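Local coordinates for dihydrolipoyl dehydrogenase (Elizabethkingia anophelis NUHP1, PDB 6UZI), which probably catalyses the NAD(+)-dependent oxidation of dihydrolipoyl groups on protein lysines, using one FAD per subunit and a redox-active disulfide, at residues Q11-V16 with L33-V38; I40-T45 with Q120-F125; E126-I131 with T311-I316. All blocks are in the same frame, centred on the assembly; numbering follows the deposited sequence.

Contact 1: residues Q11-V16 with L33-V38; sequences QFDVAV and LGFKTV
Val38 rests on the ring of Phe12 where the first beta-alpha-beta unit of the FAD-binding Rossmann domain closes: strand 14-17, helix 21-32 and the parallel strand 37-41. CB of Val38 stands over one ring face, 3.6 Å from the centroid of Phe12 and 17° off its normal, a CH-pi contact. With CG1 of Val38 between its backbone N and carbonyl carbon (chi1 59°), that methyl lies over the inner end of the ring near CG and also reaches CB of Ala15, whose single methyl meets Val38 CG1 at 3.8 Å.

Val14 and Thr37 face the other way, toward Cys30 of the helix. There CG2 of Val14, the branch beside its backbone N, sits over one face of the Phe35 ring, 4.1 Å from its centroid.

Between the two rings the chain turns a corner at Asp13. Lys36 O accepts from both Asp13 N and Val14 N, so one carbonyl grips both sides of the bend. The short Asp13 side chain returns the bond: the N-H of Lys36 points almost straight at Asp13 OD2, meeting it on the anti side and 31° out of the carboxylate plane. The lysine's aliphatic chain leaves alongside Phe12, with Lys36 CD 3.9 Å from Phe12 CD2.

Contact 2: residues I40-T45 with Q120-F125; sequences IEKYST and QGVGSF. With FAD (flavin-adenine dinucleotide), chain E.
The ends of the parallel neighbours, strands 37-41 and 117-120, meet here in one bridge, Glu41 with Gln120, and are tied by Gly121 N to Glu41 O at 2.7 Å, with the N-H arriving above the carbonyl plane. Gly121 then bends at phi 152°, a value that would press a CB against the preceding carbonyl, so glycine suits the place.

Glu41, at the end of the second strand of the Rossmann unit, grips the adenosine ribose of FAD with both carboxylate oxygens: FAD O3B donates to Glu41 OE1 at 2.7 Å and FAD O2B to OE2. The side chain starts anti to its backbone N (chi1 174°) and folds at chi2, which brings the carboxylate back to its own chain, where Tyr43 N meets the anti lone pair of OE2. OE1 is also bonded to Ser19 OG, so the carboxylate is held from several directions.

Gly123 reads the adenine by backbone alone: its N donates to FAD N1A at 2.8 Å, while FAD N6A donates to Gly123 O at 2.9 Å. Ile40 CG2 lies beside this strand, 4.0 Å from Gly123 N, and the bare CA of Gly123 lets the strand lie this close to the methyl. Lys42 lays its chain over one face of the adenine, CE 3.6 Å from FAD C5A, while its CB packs on Val122 CG2 at 3.7 Å.

Strand 122-125 pairs with strand 130-134, whose Ile131 and Val133 pack on Ile40. Farther along, Phe125 reaches Leu290 and Ala293 of helix 290-293 and Thr148 and Ile150 of strand 148-150.

Contact 3: residues E126-I131 with T311-I316; sequences ESATQI and TNVPNI
The amide of Asn315 meets the carbonyl of Ala128 with the edge of its flat group: ND2 donates to Ala128 O at 2.8 Å, and that oxygen lies only 2° out of the amide plane. Seen from the carbonyl, the donor is tilted 30° from the plane. Neither face of the amide is stacked by the other segment; near its other end, OD1 of Asn315 lies 4.0 Å from Ala128 CB. A chi1 of 63° places CG between the backbone N and the carbonyl carbon and directs the amide toward the 126-131 segment. ND2 also donates to Lys146 O, so two carbonyls fix its rotation.

Asn315 is the third residue of a type I beta turn, Val313 to Ile316, which leads into strand 316-318 at the border of the FAD domain's parallel sheet. Facing it is the connection between strands 122-125 and 130-134, where Ser127 OG accepts from Thr129 N, an ST turn, and from Gln130 N, an ST motif. At its tip the small Ala128 fits against branched neighbours, its CB 3.8 Å from Val313 CG1 and 4.3 Å from Ile316 CD1. Both Val313 and Ile316 also touch Val295.

How the contacts relate
The three contacts follow one another in a single FAD-binding domain. Contacts 1 and 2, with centres about 16 Å apart, share strand 37-41, and Val16 O lies 2.8 Å from Ile40 N, a probable hydrogen bond that continues their pairing. Contact 3 lies about 14 Å from contact 1 and 17 Å from contact 2, between centres. From 126-131, Ile131 reaches both: its CD1 meets Ala15 CB at 3.7 Å, and its CG2 lies 4.1 Å from Ile40 CD1. On the side of 311-316, Ile316 CD1 touches Phe125 CE2 of contact 2 at 4.0 Å. Contact 2 holds the adenosine end of FAD directly, whereas the side chains of Val16 and Ile316 stay about 8 and 12 Å from the cofactor.

Contact 1: residues Q11-V16 with L33-V38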
loop_
_atom_site.group_PDB
_atom_site.type_symbol
_atom_site.label_atom_id
_atom_site.label_comp_id
_atom_site.label_asym_id
_atom_site.label_seq_id
_atom_site.Cartn_x
_atom_site.Cartn_y
_atom_site.Cartn_z
ATOM N N GLN A 11 -24.143 34.094 18.180
ATOM C CA GLN A 11 -24.737 32.845 18.637
ATOM C C GLN A 11 -24.481 31.737 17.629
ATOM O O GLN A 11 -24.586 31.950 16.418
ATOM C CB GLN A 11 -26.245 33.010 18.887
ATOM C CG GLN A 11 -26.553 33.754 20.188
ATOM C CD GLN A 11 -27.829 34.592 20.138
ATOM O OE1 GLN A 11 -28.262 35.039 19.073
ATOM N NE2 GLN A 11 -28.430 34.813 21.303
ATOM N N PHE A 12 -24.122 30.559 18.139
ATOM C CA PHE A 12 -23.845 29.395 17.311
ATOM C C PHE A 12 -24.516 28.177 17.929
ATOM O O PHE A 12 -24.842 28.162 19.121
ATOM C CB PHE A 12 -22.338 29.146 17.160
ATOM C CG PHE A 12 -21.590 30.300 16.556
ATOM C CD1 PHE A 12 -21.154 31.351 17.349
ATOM C CD2 PHE A 12 -21.314 30.332 15.201
ATOM C CE1 PHE A 12 -20.464 32.408 16.801
ATOM C CE2 PHE A 12 -20.619 31.385 14.650
ATOM C CZ PHE A 12 -20.193 32.425 15.453
ATOM N N ASP A 13 -24.729 27.152 17.096
ATOM C CA ASP A 13 -25.274 25.891 17.593
ATOM C C ASP A 13 -24.200 25.051 18.261
ATOM O O ASP A 13 -24.421 24.493 19.342
ATOM C CB ASP A 13 -25.897 25.086 16.454
ATOM C CG ASP A 13 -27.147 25.725 15.896
ATOM O OD1 ASP A 13 -27.903 26.350 16.673
ATOM O OD2 ASP A 13 -27.365 25.597 14.672
ATOM N N VAL A 14 -23.029 24.977 17.635
ATOM C CA VAL A 14 -21.913 24.162 18.098
ATOM C C VAL A 14 -20.643 24.989 17.998
ATOM O O VAL A 14 -20.398 25.639 16.976
ATOM C CB VAL A 14 -21.762 22.877 17.261
ATOM C CG1 VAL A 14 -20.572 22.069 17.743
ATOM C CG2 VAL A 14 -23.045 22.049 17.291
ATOM N N ALA A 15 -19.832 24.952 19.047
ATOM C CA ALA A 15 -18.505 25.543 19.036
ATOM C C ALA A 15 -17.484 24.433 19.193
ATOM O O ALA A 15 -17.702 23.475 19.945
ATOM C CB ALA A 15 -18.323 26.572 20.150
ATOM N N VAL A 16 -16.387 24.548 18.453
ATOM C CA VAL A 16 -15.312 23.571 18.484
ATOM C C VAL A 16 -14.056 24.313 18.893
ATOM O O VAL A 16 -13.618 25.237 18.198
ATOM C CB VAL A 16 -15.134 22.875 17.126
ATOM C CG1 VAL A 16 -14.021 21.843 17.198
ATOM C CG2 VAL A 16 -16.448 22.234 16.679
ATOM N N LEU A 33 -24.496 18.426 9.026
ATOM C CA LEU A 33 -25.747 18.035 9.660
ATOM C C LEU A 33 -26.674 19.217 9.914
ATOM O O LEU A 33 -27.791 19.019 10.397
ATOM C CB LEU A 33 -25.463 17.282 10.963
ATOM C CG LEU A 33 -24.764 15.931 10.741
ATOM C CD1 LEU A 33 -24.152 15.389 12.019
ATOM C CD2 LEU A 33 -25.732 14.912 10.159
ATOM N N GLY A 34 -26.248 20.435 9.590
ATOM C CA GLY A 34 -27.112 21.594 9.634
ATOM C C GLY A 34 -26.897 22.550 10.787
ATOM O O GLY A 34 -27.661 23.517 10.913
ATOM N N PHE A 35 -25.853 22.356 11.588
ATOM C CA PHE A 35 -25.609 23.221 12.730
ATOM C C PHE A 35 -24.890 24.482 12.283
ATOM O O PHE A 35 -24.039 24.441 11.389
ATOM C CB PHE A 35 -24.745 22.503 13.765
ATOM C CG PHE A 35 -25.422 21.354 14.440
ATOM C CD1 PHE A 35 -26.536 21.559 15.236
ATOM C CD2 PHE A 35 -24.941 20.065 14.281
ATOM C CE1 PHE A 35 -27.153 20.504 15.874
ATOM C CE2 PHE A 35 -25.557 19.005 14.908
ATOM C CZ PHE A 35 -26.668 19.225 15.709
ATOM N N LYS A 36 -25.236 25.607 12.908
ATOM C CA LYS A 36 -24.437 26.820 12.775
ATOM C C LYS A 36 -23.198 26.616 13.633
ATOM O O LYS A 36 -23.294 26.565 14.863
ATOM C CB LYS A 36 -25.214 28.056 13.210
ATOM C CG LYS A 36 -24.608 29.353 12.693
ATOM C CD LYS A 36 -24.840 30.509 13.651
ATOM C CE LYS A 36 -24.457 31.846 13.033
ATOM N NZ LYS A 36 -25.673 32.624 12.646
ATOM N N THR A 37 -22.043 26.471 12.992
ATOM C CA THR A 37 -20.846 25.976 13.656
ATOM C C THR A 37 -19.718 26.999 13.620
ATOM O O THR A 37 -19.504 27.681 12.612
ATOM C CB THR A 37 -20.387 24.672 13.009
ATOM O OG1 THR A 37 -21.507 23.792 12.891
ATOM C CG2 THR A 37 -19.326 23.999 13.859
ATOM N N VAL A 38 -18.986 27.088 14.720
ATOM C CA VAL A 38 -17.809 27.937 14.810
ATOM C C VAL A 38 -16.660 27.096 15.348
ATOM O O VAL A 38 -16.865 26.189 16.163
ATOM C CB VAL A 38 -18.060 29.176 15.700
ATOM C CG1 VAL A 38 -18.468 28.759 17.106
ATOM C CG2 VAL A 38 -16.832 30.074 15.735
#

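Contact 2: residues I40-T45 with Q120-F125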
loop_
_atom_site.group_PDB
_atom_site.type_symbol
_atom_site.label_atom_id
_atom_site.label_comp_id
_atom_site.label_asym_id
_atom_site.label_seq_id
_atom_site.Cartn_x
_atom_site.Cartn_y
_atom_site.Cartn_z
ATOM N N ILE A 40 -12.568 27.503 16.852
ATOM C CA ILE A 40 -11.661 28.465 17.460
ATOM C C ILE A 40 -10.269 27.847 17.501
ATOM O O ILE A 40 -10.112 26.695 17.919
ATOM C CB ILE A 40 -12.142 28.860 18.868
ATOM C CG1 ILE A 40 -13.554 29.444 18.794
ATOM C CG2 ILE A 40 -11.193 29.870 19.505
ATOM C CD1 ILE A 40 -14.298 29.426 20.096
ATOM N N GLU A 41 -9.267 28.609 17.059
ATOM C CA GLU A 41 -7.875 28.167 17.053
ATOM C C GLU A 41 -6.951 29.283 17.518
ATOM O O GLU A 41 -7.016 30.403 17.002
ATOM C CB GLU A 41 -7.437 27.699 15.666
ATOM C CG GLU A 41 -5.951 27.376 15.597
ATOM C CD GLU A 41 -5.512 26.387 16.668
ATOM O OE1 GLU A 41 -5.991 25.228 16.668
ATOM O OE2 GLU A 41 -4.689 26.779 17.517
ATOM N N LYS A 42 -6.084 28.961 18.486
ATOM C CA LYS A 42 -5.107 29.911 19.017
ATOM C C LYS A 42 -3.899 30.076 18.100
ATOM O O LYS A 42 -3.271 31.141 18.095
ATOM C CB LYS A 42 -4.634 29.454 20.397
ATOM C CG LYS A 42 -4.154 28.011 20.410
ATOM C CD LYS A 42 -3.189 27.731 21.534
ATOM C CE LYS A 42 -3.872 27.882 22.864
ATOM N NZ LYS A 42 -2.958 27.545 23.985
ATOM N N TYR A 43 -3.566 29.043 17.328
ATOM C CA TYR A 43 -2.446 29.088 16.402
ATOM C C TYR A 43 -2.750 30.022 15.237
ATOM O O TYR A 43 -3.903 30.352 14.949
ATOM C CB TYR A 43 -2.133 27.684 15.878
ATOM C CG TYR A 43 -0.702 27.456 15.442
ATOM C CD1 TYR A 43 -0.397 27.259 14.097
ATOM C CD2 TYR A 43 0.341 27.447 16.357
ATOM C CE1 TYR A 43 0.902 27.052 13.673
ATOM C CE2 TYR A 43 1.655 27.241 15.941
ATOM C CZ TYR A 43 1.927 27.044 14.594
ATOM O OH TYR A 43 3.223 26.842 14.166
ATOM N N SER A 44 -1.682 30.463 14.569
ATOM C CA SER A 44 -1.845 31.351 13.423
ATOM C C SER A 44 -2.573 30.650 12.286
ATOM O O SER A 44 -3.272 31.299 11.499
ATOM C CB SER A 44 -0.486 31.866 12.953
ATOM O OG SER A 44 0.329 30.797 12.506
ATOM N N THR A 45 -2.411 29.335 12.171
ATOM C CA THR A 45 -3.055 28.568 11.120
ATOM C C THR A 45 -3.830 27.398 11.719
ATOM O O THR A 45 -3.615 26.995 12.864
ATOM C CB THR A 45 -2.025 28.051 10.111
ATOM O OG1 THR A 45 -1.085 27.211 10.784
ATOM C CG2 THR A 45 -1.282 29.214 9.471
ATOM N N GLN A 120 -9.734 33.225 15.226
ATOM C CA GLN A 120 -8.375 33.052 15.715
ATOM C C GLN A 120 -8.291 33.588 17.134
ATOM O O GLN A 120 -8.665 34.736 17.395
ATOM C CB GLN A 120 -7.370 33.784 14.829
ATOM C CG GLN A 120 -5.997 33.902 15.478
ATOM C CD GLN A 120 -4.905 34.299 14.503
ATOM O OE1 GLN A 120 -5.145 34.428 13.300
ATOM N NE2 GLN A 120 -3.694 34.505 15.021
ATOM N N GLY A 121 -7.813 32.763 18.041
ATOM C CA GLY A 121 -7.649 33.186 19.416
ATOM C C GLY A 121 -7.761 32.015 20.370
ATOM O O GLY A 121 -8.029 30.880 19.983
ATOM N N VAL A 122 -7.520 32.322 21.639
ATOM C CA VAL A 122 -7.630 31.347 22.715
ATOM C C VAL A 122 -9.074 31.320 23.195
ATOM O O VAL A 122 -9.641 32.359 23.553
ATOM C CB VAL A 122 -6.664 31.675 23.863
ATOM C CG1 VAL A 122 -6.963 30.814 25.081
ATOM C CG2 VAL A 122 -5.237 31.462 23.409
ATOM N N GLY A 123 -9.675 30.136 23.173
ATOM C CA GLY A 123 -11.020 29.958 23.678
ATOM C C GLY A 123 -11.028 29.501 25.121
ATOM O O GLY A 123 -10.416 28.480 25.454
ATOM N N SER A 124 -11.690 30.255 25.992
ATOM C CA SER A 124 -11.842 29.874 27.389
ATOM C C SER A 124 -13.318 29.955 27.752
ATOM O O SER A 124 -14.039 30.836 27.272
ATOM C CB SER A 124 -11.003 30.763 28.337
ATOM O OG SER A 124 -11.254 32.149 28.131
ATOM N N PHE A 125 -13.758 29.028 28.600
ATOM C CA PHE A 125 -15.147 28.994 29.032
ATOM C C PHE A 125 -15.424 30.117 30.026
ATOM O O PHE A 125 -14.658 30.330 30.973
ATOM C CB PHE A 125 -15.470 27.648 29.689
ATOM C CG PHE A 125 -15.671 26.524 28.725
ATOM C CD1 PHE A 125 -14.722 25.523 28.610
ATOM C CD2 PHE A 125 -16.813 26.453 27.943
ATOM C CE1 PHE A 125 -14.897 24.476 27.728
ATOM C CE2 PHE A 125 -16.998 25.409 27.053
ATOM C CZ PHE A 125 -16.038 24.418 26.945
HETATM P PA FAD E . -4.385 18.582 18.218
HETATM O O1A FAD E . -3.955 18.174 16.859
HETATM O O2A FAD E . -3.295 18.184 19.219
HETATM O O5B FAD E . -4.478 20.174 18.265
HETATM C C5B FAD E . -5.606 20.755 18.941
HETATM C C4B FAD E . -5.583 22.240 18.689
HETATM O O4B FAD E . -6.249 22.926 19.763
HETATM C C3B FAD E . -4.194 22.885 18.559
HETATM O O3B FAD E . -4.051 23.407 17.246
HETATM C C2B FAD E . -4.212 24.027 19.591
HETATM O O2B FAD E . -3.586 25.211 19.105
HETATM C C1B FAD E . -5.707 24.223 19.830
HETATM N N9A FAD E . -6.057 24.772 21.130
HETATM C C8A FAD E . -5.722 24.264 22.360
HETATM N N7A FAD E . -6.225 24.930 23.369
HETATM C C5A FAD E . -6.942 25.956 22.765
HETATM C C6A FAD E . -7.714 27.008 23.285
HETATM N N6A FAD E . -7.943 27.190 24.589
HETATM N N1A FAD E . -8.281 27.864 22.407
HETATM C C2A FAD E . -8.085 27.667 21.099
HETATM N N3A FAD E . -7.384 26.706 20.490
HETATM C C4A FAD E . -6.834 25.872 21.385
HETATM N N1 FAD E . -0.774 10.707 14.830
HETATM C C2 FAD E . -1.109 9.823 13.859
HETATM O O2 FAD E . -2.229 9.315 13.816
HETATM N N3 FAD E . -0.187 9.490 12.883
HETATM C C4 FAD E . 1.101 9.985 12.779
HETATM O O4 FAD E . 1.835 9.627 11.860
HETATM C C4X FAD E . 1.447 10.925 13.810
HETATM N N5 FAD E . 2.629 11.470 13.775
HETATM C C5X FAD E . 2.930 12.420 14.740
HETATM C C6 FAD E . 4.167 13.057 14.684
HETATM C C7 FAD E . 4.497 14.064 15.584
HETATM C C7M FAD E . 5.838 14.742 15.478
HETATM C C8 FAD E . 3.568 14.443 16.571
HETATM C C8M FAD E . 3.865 15.573 17.522
HETATM C C9 FAD E . 2.340 13.793 16.644
HETATM C C9A FAD E . 2.011 12.792 15.737
HETATM N N10 FAD E . 0.753 12.161 15.749
HETATM C C10 FAD E . 0.440 11.229 14.797
HETATM C "C1'" FAD E . -0.253 12.516 16.755
HETATM C "C2'" FAD E . -1.284 13.501 16.219
HETATM O "O2'" FAD E . -0.702 14.791 16.019
HETATM C "C3'" FAD E . -2.494 13.603 17.149
HETATM O "O3'" FAD E . -2.893 12.304 17.563
HETATM C "C4'" FAD E . -3.682 14.309 16.496
HETATM O "O4'" FAD E . -3.227 15.564 15.985
HETATM C "C5'" FAD E . -4.858 14.490 17.431
HETATM O "O5'" FAD E . -5.230 15.875 17.309
HETATM P P FAD E . -6.513 16.567 18.035
HETATM O O1P FAD E . -7.587 17.029 17.120
HETATM O O2P FAD E . -7.068 15.764 19.194
HETATM O O3P FAD E . -5.718 17.812 18.649
#

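Contact 3: residues E126-I131 with T311-I316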
loop_
_atom_site.group_PDB
_atom_site.type_symbol
_atom_site.label_atom_id
_atom_site.label_comp_id
_atom_site.label_asym_id
_atom_site.label_seq_id
_atom_site.Cartn_x
_atom_site.Cartn_y
_atom_site.Cartn_z
ATOM N N GLU A 126 -16.514 30.846 29.800
ATOM C CA GLU A 126 -17.093 31.723 30.812
ATOM C C GLU A 126 -18.234 31.053 31.562
ATOM O O GLU A 126 -18.474 31.372 32.731
ATOM C CB GLU A 126 -17.588 33.031 30.183
ATOM C CG GLU A 126 -16.483 33.915 29.630
ATOM C CD GLU A 126 -15.693 34.613 30.724
ATOM O OE1 GLU A 126 -16.260 34.844 31.812
ATOM O OE2 GLU A 126 -14.503 34.920 30.505
ATOM N N SER A 127 -18.953 30.158 30.896
ATOM C CA SER A 127 -19.979 29.324 31.506
ATOM C C SER A 127 -20.110 28.062 30.659
ATOM O O SER A 127 -19.262 27.773 29.807
ATOM C CB SER A 127 -21.298 30.091 31.618
ATOM O OG SER A 127 -21.959 30.127 30.367
ATOM N N ALA A 128 -21.181 27.306 30.884
ATOM C CA ALA A 128 -21.399 26.124 30.059
ATOM C C ALA A 128 -21.864 26.486 28.667
ATOM O O ALA A 128 -21.997 25.601 27.812
ATOM C CB ALA A 128 -22.425 25.196 30.711
ATOM N N THR A 129 -22.083 27.773 28.422
ATOM C CA THR A 129 -22.679 28.231 27.182
ATOM C C THR A 129 -21.992 29.454 26.586
ATOM O O THR A 129 -22.164 29.710 25.388
ATOM C CB THR A 129 -24.175 28.485 27.462
ATOM O OG1 THR A 129 -24.917 27.311 27.092
ATOM C CG2 THR A 129 -24.745 29.744 26.800
ATOM N N GLN A 130 -21.132 30.141 27.339
ATOM C CA GLN A 130 -20.388 31.295 26.856
ATOM C C GLN A 130 -18.904 30.961 26.789
ATOM O O GLN A 130 -18.364 30.298 27.681
ATOM C CB GLN A 130 -20.612 32.511 27.758
ATOM C CG GLN A 130 -21.919 33.217 27.471
ATOM C CD GLN A 130 -22.655 33.641 28.721
ATOM O OE1 GLN A 130 -22.711 32.908 29.713
ATOM N NE2 GLN A 130 -23.239 34.829 28.676
ATOM N N ILE A 131 -18.253 31.426 25.724
ATOM C CA ILE A 131 -16.838 31.176 25.481
ATOM C C ILE A 131 -16.176 32.500 25.128
ATOM O O ILE A 131 -16.637 33.206 24.222
ATOM C CB ILE A 131 -16.625 30.151 24.349
ATOM C CG1 ILE A 131 -17.246 28.798 24.710
ATOM C CG2 ILE A 131 -15.143 29.986 24.051
ATOM C CD1 ILE A 131 -17.611 27.934 23.496
ATOM N N THR A 311 -19.103 15.041 28.597
ATOM C CA THR A 311 -18.553 15.407 29.898
ATOM C C THR A 311 -19.651 15.351 30.957
ATOM O O THR A 311 -20.789 14.954 30.694
ATOM C CB THR A 311 -17.934 16.802 29.871
ATOM O OG1 THR A 311 -18.974 17.783 29.827
ATOM C CG2 THR A 311 -17.061 16.973 28.657
ATOM N N ASN A 312 -19.310 15.750 32.182
ATOM C CA ASN A 312 -20.334 15.825 33.217
ATOM C C ASN A 312 -21.320 16.958 32.945
ATOM O O ASN A 312 -22.458 16.919 33.428
ATOM C CB ASN A 312 -19.696 15.972 34.596
ATOM C CG ASN A 312 -18.671 17.080 34.661
ATOM O OD1 ASN A 312 -17.983 17.381 33.687
ATOM N ND2 ASN A 312 -18.591 17.719 35.814
ATOM N N VAL A 313 -20.895 17.984 32.216
ATOM C CA VAL A 313 -21.793 19.031 31.734
ATOM C C VAL A 313 -22.411 18.550 30.423
ATOM O O VAL A 313 -21.697 18.430 29.415
ATOM C CB VAL A 313 -21.042 20.365 31.581
ATOM C CG1 VAL A 313 -21.999 21.497 31.217
ATOM C CG2 VAL A 313 -20.278 20.684 32.883
ATOM N N PRO A 314 -23.726 18.304 30.380
ATOM C CA PRO A 314 -24.298 17.488 29.287
ATOM C C PRO A 314 -24.135 18.067 27.890
ATOM O O PRO A 314 -24.097 17.297 26.921
ATOM C CB PRO A 314 -25.782 17.393 29.668
ATOM C CG PRO A 314 -25.802 17.608 31.142
ATOM C CD PRO A 314 -24.731 18.633 31.403
ATOM N N ASN A 315 -24.053 19.384 27.744
ATOM C CA ASN A 315 -23.965 20.002 26.427
ATOM C C ASN A 315 -22.532 20.155 25.944
ATOM O O ASN A 315 -22.313 20.700 24.858
ATOM C CB ASN A 315 -24.640 21.376 26.428
ATOM C CG ASN A 315 -23.947 22.365 27.368
ATOM O OD1 ASN A 315 -23.825 22.122 28.572
ATOM N ND2 ASN A 315 -23.458 23.466 26.808
ATOM N N ILE A 316 -21.555 19.722 26.738
ATOM C CA ILE A 316 -20.141 19.833 26.397
ATOM C C ILE A 316 -19.587 18.433 26.159
ATOM O O ILE A 316 -19.744 17.539 26.999
ATOM C CB ILE A 316 -19.357 20.573 27.496
ATOM C CG1 ILE A 316 -19.908 21.993 27.653
ATOM C CG2 ILE A 316 -17.872 20.585 27.190
ATOM C CD1 ILE A 316 -19.373 22.745 28.842
#